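Local structure of HIT domain-containing protein (Sulfolobus tokodaii, 2EO4) at residues K28-L33 / K112-R117; K74-R79 / T102-Y107. The protein binds zinc and probably acts as a nucleotide hydrolase of the histidine triad family, possibly with adenylylsulfatase activity. One frame throughout, in Å; residues are numbered along the deposited sequence.

Interaction 1: K28-L33 / K112-R117; sequences KYPVSL and KSFKPR
Two loops of the histidine triad fold meet where Phe114, in the segment leading to helix 122-143, lies against Pro30 to Leu33, in the connection between strands 22-26 and 36-40. The ring of Phe114 does most of the touching. Its CG stands anti to the backbone N (chi1 177°), which carries the far end of the ring across the gap: CZ comes 3.3 Å from Ser32 C, and Leu33 N sits over one face, 3.4 Å from CZ and displaced toward the rim. Pro30 meets the ring from another direction, at the edge, with CG 3.6 Å from CE1; Leu33 CD1 approaches Phe114 CD1 at 4.2 Å.

Beyond the ring a single hydrogen bond ties the backbones, Arg117 N to Pro30 O at 2.7 Å. It is bent, with 143° at the hydrogen. Farther out, Val31 CG1 lies over one face of the Arg117 guanidinium, 4.2 Å from NH2, a loose contact reached by an extended side chain. Tyr124 of helix 122-143 covers Pro30 and Leu33, and Ser32 OG is bonded to Pro101 O. Such loop-on-loop packing, an aromatic ring with a proline at its edge and a backbone N over one face, joins two inter-element connections of this histidine triad fold.

Interaction 2: K74-R79 / T102-Y107; sequences KADGLR and TWEGDY
Trp103 lays its indole against Ala75, while Asp76 reaches the backbone N of Glu104. The indole has Ala75 CB over one face, offset toward the rim and 4.2 Å from CE2; Tyr107 CB, of the same segment as Trp103 and in a poorly ordered residue, lies over the centre of the opposite face. Trp103 NE1 points back toward the helix end, 3.1 Å from Lys74 O, and is hydrogen-bonded to Val73 O. Asp76 directs its carboxylate to a different part of the segment: with CG anti to the carbonyl carbon (chi1 -67°), OD2 accepts Glu104 N at 2.9 Å. That bond is nearly straight, 173° at the hydrogen, and uses the anti side of the carboxylate.

Behind these groups Thr102 O takes two donors, Asp76 N at 3.0 Å in the carbonyl plane and Gly77 N at 3.2 Å from well above it. Thr102 N returns a bond to Gly77 O at 2.9 Å. Two residues facing one define a classic beta bulge. The Thr102 and Arg79 side chains cross at about a right angle, Thr102 CG2 lying 3.9 Å from Arg79 CD, and Thr102 OG1 bonds Ser87 OG of the second subunit; Glu104 OE1 forms a salt bridge with Arg86 of that subunit. The bulge thus opens strand 77-84 beside strand 97-102, just after a Schellman motif at Lys74 closes helix 52-72, and Leu78 and Arg79 continue the sheet into the second subunit.

In the fold
The centres of interactions 1 and 2 lie 13 Å apart, and the two contacts touch. Along the chain the order is 28-33, 74-79, 102-107 and 112-117, so both segments of interaction 2 fall between those of interaction 1. Tyr107, though poorly ordered, links them: its OH is 3.1 Å from Lys112 O, a probable hydrogen bond, and packs on Phe114 CB, while Trp103 CH2 lies 3.3 Å from Leu33 O. Interaction 2 belongs to the sheet edge that continues into the second subunit; interaction 1 joins loops beside helix 122-143. Together they bring two parts of the connection from strand 97-102 to that helix against the sheet edge and the 28-33 loop.

Interaction 1: K28-L33 / K112-R117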
ATOM      1  N   LYS A  28       0.561 -17.864  -4.597  1.00 24.36           N
ATOM      2  CA  LYS A  28       0.853 -19.296  -4.605  1.00 24.77           C
ATOM      3  C   LYS A  28       1.425 -19.801  -3.276  1.00 25.86           C
ATOM      4  O   LYS A  28       1.209 -20.953  -2.906  1.00 25.96           O
ATOM      5  CB  LYS A  28       1.819 -19.641  -5.745  1.00 26.44           C
ATOM      6  CG  LYS A  28       2.164 -21.129  -5.833  1.00 25.59           C
ATOM      7  CD  LYS A  28       3.055 -21.435  -7.036  1.00 27.11           C
ATOM      8  CE  LYS A  28       3.431 -22.911  -7.073  1.00 27.09           C
ATOM      9  NZ  LYS A  28       4.259 -23.269  -8.261  1.00 30.28           N
ATOM     10  N   TYR A  29       2.153 -18.945  -2.565  1.00 24.95           N
ATOM     11  CA  TYR A  29       2.747 -19.312  -1.276  1.00 25.76           C
ATOM     12  C   TYR A  29       2.231 -18.294  -0.256  1.00 25.64           C
ATOM     13  O   TYR A  29       3.000 -17.515   0.309  1.00 25.79           O
ATOM     14  CB  TYR A  29       4.274 -19.230  -1.369  1.00 26.50           C
ATOM     15  CG  TYR A  29       4.874 -20.021  -2.517  1.00 27.47           C
ATOM     16  CD1 TYR A  29       5.160 -21.378  -2.385  1.00 27.91           C
ATOM     17  CD2 TYR A  29       5.160 -19.404  -3.735  1.00 27.88           C
ATOM     18  CE1 TYR A  29       5.721 -22.102  -3.439  1.00 29.88           C
ATOM     19  CE2 TYR A  29       5.720 -20.116  -4.793  1.00 28.44           C
ATOM     20  CZ  TYR A  29       6.000 -21.462  -4.637  1.00 30.29           C
ATOM     21  OH  TYR A  29       6.576 -22.160  -5.678  1.00 31.87           O
ATOM     22  N   PRO A  30       0.916 -18.309   0.007  1.00 25.96           N
ATOM     23  CA  PRO A  30       0.247 -17.392   0.938  1.00 26.55           C
ATOM     24  C   PRO A  30       0.765 -17.276   2.363  1.00 26.29           C
ATOM     25  O   PRO A  30       1.045 -18.275   3.023  1.00 25.12           O
ATOM     26  CB  PRO A  30      -1.203 -17.867   0.900  1.00 25.18           C
ATOM     27  CG  PRO A  30      -1.058 -19.329   0.707  1.00 25.44           C
ATOM     28  CD  PRO A  30       0.009 -19.410  -0.365  1.00 25.46           C
ATOM     29  N   VAL A  31       0.875 -16.034   2.824  1.00 26.65           N
ATOM     30  CA  VAL A  31       1.312 -15.741   4.185  1.00 27.75           C
ATOM     31  C   VAL A  31       0.154 -16.090   5.114  1.00 28.95           C
ATOM     32  O   VAL A  31       0.353 -16.554   6.237  1.00 27.59           O
ATOM     33  CB  VAL A  31       1.657 -14.245   4.341  1.00 29.11           C
ATOM     34  CG1 VAL A  31       1.752 -13.873   5.814  1.00 32.02           C
ATOM     35  CG2 VAL A  31       2.968 -13.947   3.635  1.00 30.94           C
ATOM     36  N   SER A  32      -1.061 -15.848   4.634  1.00 27.58           N
ATOM     37  CA  SER A  32      -2.263 -16.147   5.400  1.00 27.44           C
ATOM     38  C   SER A  32      -3.355 -16.568   4.426  1.00 27.76           C
ATOM     39  O   SER A  32      -3.249 -16.347   3.217  1.00 24.62           O
ATOM     40  CB  SER A  32      -2.717 -14.921   6.201  1.00 26.69           C
ATOM     41  OG  SER A  32      -3.240 -13.914   5.352  1.00 26.14           O
ATOM     42  N   LEU A  33      -4.405 -17.180   4.957  1.00 26.42           N
ATOM     43  CA  LEU A  33      -5.508 -17.650   4.135  1.00 27.65           C
ATOM     44  C   LEU A  33      -6.166 -16.520   3.341  1.00 26.82           C
ATOM     45  O   LEU A  33      -6.638 -15.539   3.915  1.00 27.01           O
ATOM     46  CB  LEU A  33      -6.550 -18.335   5.026  1.00 29.98           C
ATOM     47  CG  LEU A  33      -7.746 -18.955   4.307  1.00 32.49           C
ATOM     48  CD1 LEU A  33      -7.760 -20.465   4.532  1.00 34.58           C
ATOM     49  CD2 LEU A  33      -9.023 -18.324   4.830  1.00 34.10           C
ATOM     50  N   LYS A 112     -10.156 -25.558   5.911  1.00 60.84           N
ATOM     51  CA  LYS A 112      -9.407 -26.636   6.539  1.00 61.50           C
ATOM     52  C   LYS A 112      -7.956 -26.251   6.784  1.00 61.34           C
ATOM     53  O   LYS A 112      -7.607 -25.070   6.765  1.00 61.78           O
ATOM     54  CB  LYS A 112      -9.474 -27.902   5.679  1.00 62.96           C
ATOM     55  CG  LYS A 112     -10.811 -28.626   5.755  1.00 63.75           C
ATOM     56  CD  LYS A 112     -11.957 -27.752   5.272  1.00 64.86           C
ATOM     57  CE  LYS A 112     -13.301 -28.365   5.625  1.00 65.55           C
ATOM     58  NZ  LYS A 112     -13.476 -28.484   7.101  1.00 66.05           N
ATOM     59  N   SER A 113      -7.119 -27.257   7.016  1.00 60.36           N
ATOM     60  CA  SER A 113      -5.701 -27.046   7.278  1.00 58.80           C
ATOM     61  C   SER A 113      -5.069 -26.038   6.323  1.00 56.92           C
ATOM     62  O   SER A 113      -5.328 -26.050   5.120  1.00 57.32           O
ATOM     63  CB  SER A 113      -4.947 -28.374   7.186  1.00 59.52           C
ATOM     64  OG  SER A 113      -5.052 -28.926   5.885  1.00 60.92           O
ATOM     65  N   PHE A 114      -4.240 -25.164   6.880  1.00 53.87           N
ATOM     66  CA  PHE A 114      -3.546 -24.145   6.107  1.00 50.59           C
ATOM     67  C   PHE A 114      -2.090 -24.138   6.555  1.00 50.13           C
ATOM     68  O   PHE A 114      -1.804 -24.129   7.752  1.00 50.37           O
ATOM     69  CB  PHE A 114      -4.168 -22.768   6.359  1.00 47.08           C
ATOM     70  CG  PHE A 114      -3.469 -21.646   5.643  1.00 42.00           C
ATOM     71  CD1 PHE A 114      -3.646 -21.455   4.275  1.00 40.48           C
ATOM     72  CD2 PHE A 114      -2.612 -20.793   6.332  1.00 41.42           C
ATOM     73  CE1 PHE A 114      -2.974 -20.432   3.604  1.00 38.14           C
ATOM     74  CE2 PHE A 114      -1.935 -19.768   5.670  1.00 39.11           C
ATOM     75  CZ  PHE A 114      -2.116 -19.589   4.304  1.00 37.74           C
ATOM     76  N   LYS A 115      -1.174 -24.150   5.594  1.00 49.41           N
ATOM     77  CA  LYS A 115       0.251 -24.141   5.902  1.00 49.72           C
ATOM     78  C   LYS A 115       0.860 -22.798   5.510  1.00 48.11           C
ATOM     79  O   LYS A 115       1.235 -22.589   4.356  1.00 47.24           O
ATOM     80  CB  LYS A 115       0.954 -25.276   5.153  1.00 52.28           C
ATOM     81  CG  LYS A 115       0.432 -26.664   5.510  1.00 55.30           C
ATOM     82  CD  LYS A 115       1.118 -27.752   4.693  1.00 58.35           C
ATOM     83  CE  LYS A 115       2.614 -27.816   4.979  1.00 60.41           C
ATOM     84  NZ  LYS A 115       3.299 -28.861   4.162  1.00 61.97           N
ATOM     85  N   PRO A 116       0.968 -21.869   6.473  1.00 46.96           N
ATOM     86  CA  PRO A 116       1.525 -20.529   6.260  1.00 46.46           C
ATOM     87  C   PRO A 116       2.844 -20.480   5.492  1.00 45.90           C
ATOM     88  O   PRO A 116       3.761 -21.258   5.760  1.00 44.10           O
ATOM     89  CB  PRO A 116       1.670 -19.990   7.681  1.00 46.72           C
ATOM     90  CG  PRO A 116       0.506 -20.605   8.377  1.00 47.04           C
ATOM     91  CD  PRO A 116       0.552 -22.037   7.878  1.00 47.52           C
ATOM     92  N   ARG A 117       2.914 -19.561   4.531  1.00 44.99           N
ATOM     93  CA  ARG A 117       4.102 -19.342   3.709  1.00 46.39           C
ATOM     94  C   ARG A 117       4.518 -20.479   2.781  1.00 45.19           C
ATOM     95  O   ARG A 117       5.592 -20.427   2.183  1.00 47.37           O
ATOM     96  CB  ARG A 117       5.284 -18.960   4.607  1.00 48.50           C
ATOM     97  CG  ARG A 117       5.067 -17.660   5.364  1.00 52.74           C
ATOM     98  CD  ARG A 117       6.241 -17.330   6.274  1.00 57.38           C
ATOM     99  NE  ARG A 117       6.040 -16.060   6.965  1.00 60.99           N
ATOM    100  CZ  ARG A 117       5.054 -15.821   7.824  1.00 63.28           C
ATOM    101  NH1 ARG A 117       4.169 -16.769   8.105  1.00 64.58           N
ATOM    102  NH2 ARG A 117       4.946 -14.629   8.397  1.00 64.10           N
TER

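Interaction 2: K74-R79 / T102-Y107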
ATOM      1  N   LYS A  74     -14.088 -13.779   6.060  1.00 27.64           N
ATOM      2  CA  LYS A  74     -14.505 -13.183   7.329  1.00 28.14           C
ATOM      3  C   LYS A  74     -13.315 -12.683   8.140  1.00 28.39           C
ATOM      4  O   LYS A  74     -13.157 -13.007   9.318  1.00 27.69           O
ATOM      5  CB  LYS A  74     -15.309 -14.199   8.151  1.00 31.29           C
ATOM      6  CG  LYS A  74     -16.651 -14.560   7.529  1.00 34.01           C
ATOM      7  CD  LYS A  74     -17.547 -13.331   7.420  1.00 38.68           C
ATOM      8  CE  LYS A  74     -18.862 -13.654   6.717  1.00 40.63           C
ATOM      9  NZ  LYS A  74     -18.646 -14.067   5.302  1.00 41.10           N
ATOM     10  N   ALA A  75     -12.477 -11.878   7.499  1.00 27.44           N
ATOM     11  CA  ALA A  75     -11.302 -11.333   8.160  1.00 27.24           C
ATOM     12  C   ALA A  75     -11.666 -10.153   9.048  1.00 26.25           C
ATOM     13  O   ALA A  75     -12.624  -9.430   8.776  1.00 27.47           O
ATOM     14  CB  ALA A  75     -10.275 -10.896   7.112  1.00 25.92           C
ATOM     15  N   ASP A  76     -10.900  -9.966  10.116  1.00 26.64           N
ATOM     16  CA  ASP A  76     -11.121  -8.851  11.025  1.00 26.58           C
ATOM     17  C   ASP A  76     -10.275  -7.676  10.559  1.00 26.61           C
ATOM     18  O   ASP A  76     -10.546  -6.523  10.895  1.00 26.97           O
ATOM     19  CB  ASP A  76     -10.732  -9.237  12.447  1.00 28.05           C
ATOM     20  CG  ASP A  76     -11.640 -10.303  13.016  1.00 29.93           C
ATOM     21  OD1 ASP A  76     -12.870 -10.094  12.969  1.00 30.86           O
ATOM     22  OD2 ASP A  76     -11.131 -11.334  13.495  1.00 30.02           O
ATOM     23  N   GLY A  77      -9.246  -7.982   9.779  1.00 26.77           N
ATOM     24  CA  GLY A  77      -8.380  -6.937   9.272  1.00 23.81           C
ATOM     25  C   GLY A  77      -7.665  -7.360   8.004  1.00 22.52           C
ATOM     26  O   GLY A  77      -7.774  -8.506   7.565  1.00 21.85           O
ATOM     27  N   LEU A  78      -6.936  -6.420   7.413  1.00 20.95           N
ATOM     28  CA  LEU A  78      -6.183  -6.681   6.191  1.00 20.88           C
ATOM     29  C   LEU A  78      -4.934  -5.819   6.186  1.00 19.65           C
ATOM     30  O   LEU A  78      -4.967  -4.676   6.631  1.00 20.12           O
ATOM     31  CB  LEU A  78      -6.997  -6.309   4.951  1.00 21.09           C
ATOM     32  CG  LEU A  78      -8.354  -6.967   4.695  1.00 20.14           C
ATOM     33  CD1 LEU A  78      -9.031  -6.237   3.538  1.00 23.10           C
ATOM     34  CD2 LEU A  78      -8.179  -8.446   4.383  1.00 22.38           C
ATOM     35  N   ARG A  79      -3.843  -6.386   5.681  1.00 22.17           N
ATOM     36  CA  ARG A  79      -2.579  -5.670   5.548  1.00 22.62           C
ATOM     37  C   ARG A  79      -2.398  -5.465   4.045  1.00 19.93           C
ATOM     38  O   ARG A  79      -2.410  -6.436   3.294  1.00 19.02           O
ATOM     39  CB  ARG A  79      -1.406  -6.517   6.060  1.00 27.61           C
ATOM     40  CG  ARG A  79      -1.429  -6.879   7.538  1.00 32.53           C
ATOM     41  CD  ARG A  79      -0.453  -8.024   7.827  1.00 38.93           C
ATOM     42  NE  ARG A  79       0.905  -7.727   7.371  1.00 43.65           N
ATOM     43  CZ  ARG A  79       1.859  -8.641   7.209  1.00 45.63           C
ATOM     44  NH1 ARG A  79       1.611  -9.920   7.464  1.00 44.69           N
ATOM     45  NH2 ARG A  79       3.063  -8.276   6.781  1.00 47.30           N
ATOM     46  N   THR A 102      -6.122 -10.862   8.085  1.00 22.18           N
ATOM     47  CA  THR A 102      -5.760 -11.113   9.472  1.00 23.65           C
ATOM     48  C   THR A 102      -7.034 -11.350  10.277  1.00 25.88           C
ATOM     49  O   THR A 102      -8.126 -10.964   9.856  1.00 24.35           O
ATOM     50  CB  THR A 102      -4.984  -9.923  10.094  1.00 22.84           C
ATOM     51  OG1 THR A 102      -5.812  -8.753  10.113  1.00 22.38           O
ATOM     52  CG2 THR A 102      -3.724  -9.632   9.291  1.00 23.14           C
ATOM     53  N   TRP A 103      -6.882 -11.992  11.430  1.00 27.53           N
ATOM     54  CA  TRP A 103      -8.009 -12.283  12.312  1.00 29.99           C
ATOM     55  C   TRP A 103      -7.567 -12.056  13.747  1.00 32.97           C
ATOM     56  O   TRP A 103      -6.395 -12.235  14.079  1.00 32.85           O
ATOM     57  CB  TRP A 103      -8.447 -13.744  12.163  1.00 28.82           C
ATOM     58  CG  TRP A 103      -8.974 -14.091  10.810  1.00 28.86           C
ATOM     59  CD1 TRP A 103     -10.280 -14.070  10.405  1.00 28.43           C
ATOM     60  CD2 TRP A 103      -8.205 -14.485   9.669  1.00 29.17           C
ATOM     61  NE1 TRP A 103     -10.369 -14.428   9.081  1.00 30.17           N
ATOM     62  CE2 TRP A 103      -9.111 -14.688   8.605  1.00 28.95           C
ATOM     63  CE3 TRP A 103      -6.838 -14.687   9.443  1.00 28.24           C
ATOM     64  CZ2 TRP A 103      -8.692 -15.082   7.331  1.00 29.62           C
ATOM     65  CZ3 TRP A 103      -6.421 -15.079   8.173  1.00 30.46           C
ATOM     66  CH2 TRP A 103      -7.348 -15.271   7.136  1.00 28.90           C
ATOM     67  N   GLU A 104      -8.502 -11.662  14.600  1.00 37.14           N
ATOM     68  CA  GLU A 104      -8.169 -11.449  15.997  1.00 41.61           C
ATOM     69  C   GLU A 104      -8.065 -12.811  16.672  1.00 44.37           C
ATOM     70  O   GLU A 104      -7.392 -12.967  17.689  1.00 45.88           O
ATOM     71  CB  GLU A 104      -9.228 -10.565  16.658  1.00 42.55           C
ATOM     72  CG  GLU A 104      -8.926  -9.081  16.486  1.00 46.14           C
ATOM     73  CD  GLU A 104     -10.125  -8.194  16.728  1.00 48.92           C
ATOM     74  OE1 GLU A 104     -10.872  -8.453  17.693  1.00 51.14           O
ATOM     75  OE2 GLU A 104     -10.313  -7.228  15.955  1.00 49.46           O
ATOM     76  N   GLY A 105      -8.718 -13.802  16.074  1.00 46.63           N
ATOM     77  CA  GLY A 105      -8.680 -15.153  16.600  1.00 49.96           C
ATOM     78  C   GLY A 105      -8.134 -16.108  15.553  1.00 52.54           C
ATOM     79  O   GLY A 105      -6.952 -16.055  15.211  1.00 52.32           O
ATOM     80  N   ASP A 106      -8.999 -16.979  15.042  1.00 55.01           N
ATOM     81  CA  ASP A 106      -8.617 -17.947  14.016  1.00 57.47           C
ATOM     82  C   ASP A 106      -9.555 -17.794  12.823  1.00 58.24           C
ATOM     83  O   ASP A 106     -10.672 -17.297  12.970  1.00 58.08           O
ATOM     84  CB  ASP A 106      -8.719 -19.373  14.565  1.00 59.87           C
ATOM     85  CG  ASP A 106      -7.816 -19.605  15.761  1.00 61.88           C
ATOM     86  OD1 ASP A 106      -6.583 -19.477  15.612  1.00 63.44           O
ATOM     87  OD2 ASP A 106      -8.341 -19.918  16.852  1.00 63.11           O
ATOM     88  N   TYR A 107      -9.107 -18.216  11.644  1.00 58.99           N
ATOM     89  CA  TYR A 107      -9.944 -18.110  10.455  1.00 59.55           C
ATOM     90  C   TYR A 107     -11.091 -19.120  10.506  1.00 59.42           C
ATOM     91  O   TYR A 107     -10.987 -20.156  11.162  1.00 59.14           O
ATOM     92  CB  TYR A 107      -9.101 -18.297   9.186  1.00 60.64           C
ATOM     93  CG  TYR A 107      -8.338 -19.599   9.099  1.00 62.08           C
ATOM     94  CD1 TYR A 107      -9.002 -20.810   8.891  1.00 62.24           C
ATOM     95  CD2 TYR A 107      -6.947 -19.620   9.203  1.00 62.35           C
ATOM     96  CE1 TYR A 107      -8.299 -22.007   8.787  1.00 63.44           C
ATOM     97  CE2 TYR A 107      -6.234 -20.812   9.101  1.00 63.18           C
ATOM     98  CZ  TYR A 107      -6.916 -22.002   8.893  1.00 63.93           C
ATOM     99  OH  TYR A 107      -6.216 -23.182   8.789  1.00 64.30           O
TER
HETATM  100  O   HOH W   1      -8.863  -6.432  13.617  1.00 31.14           O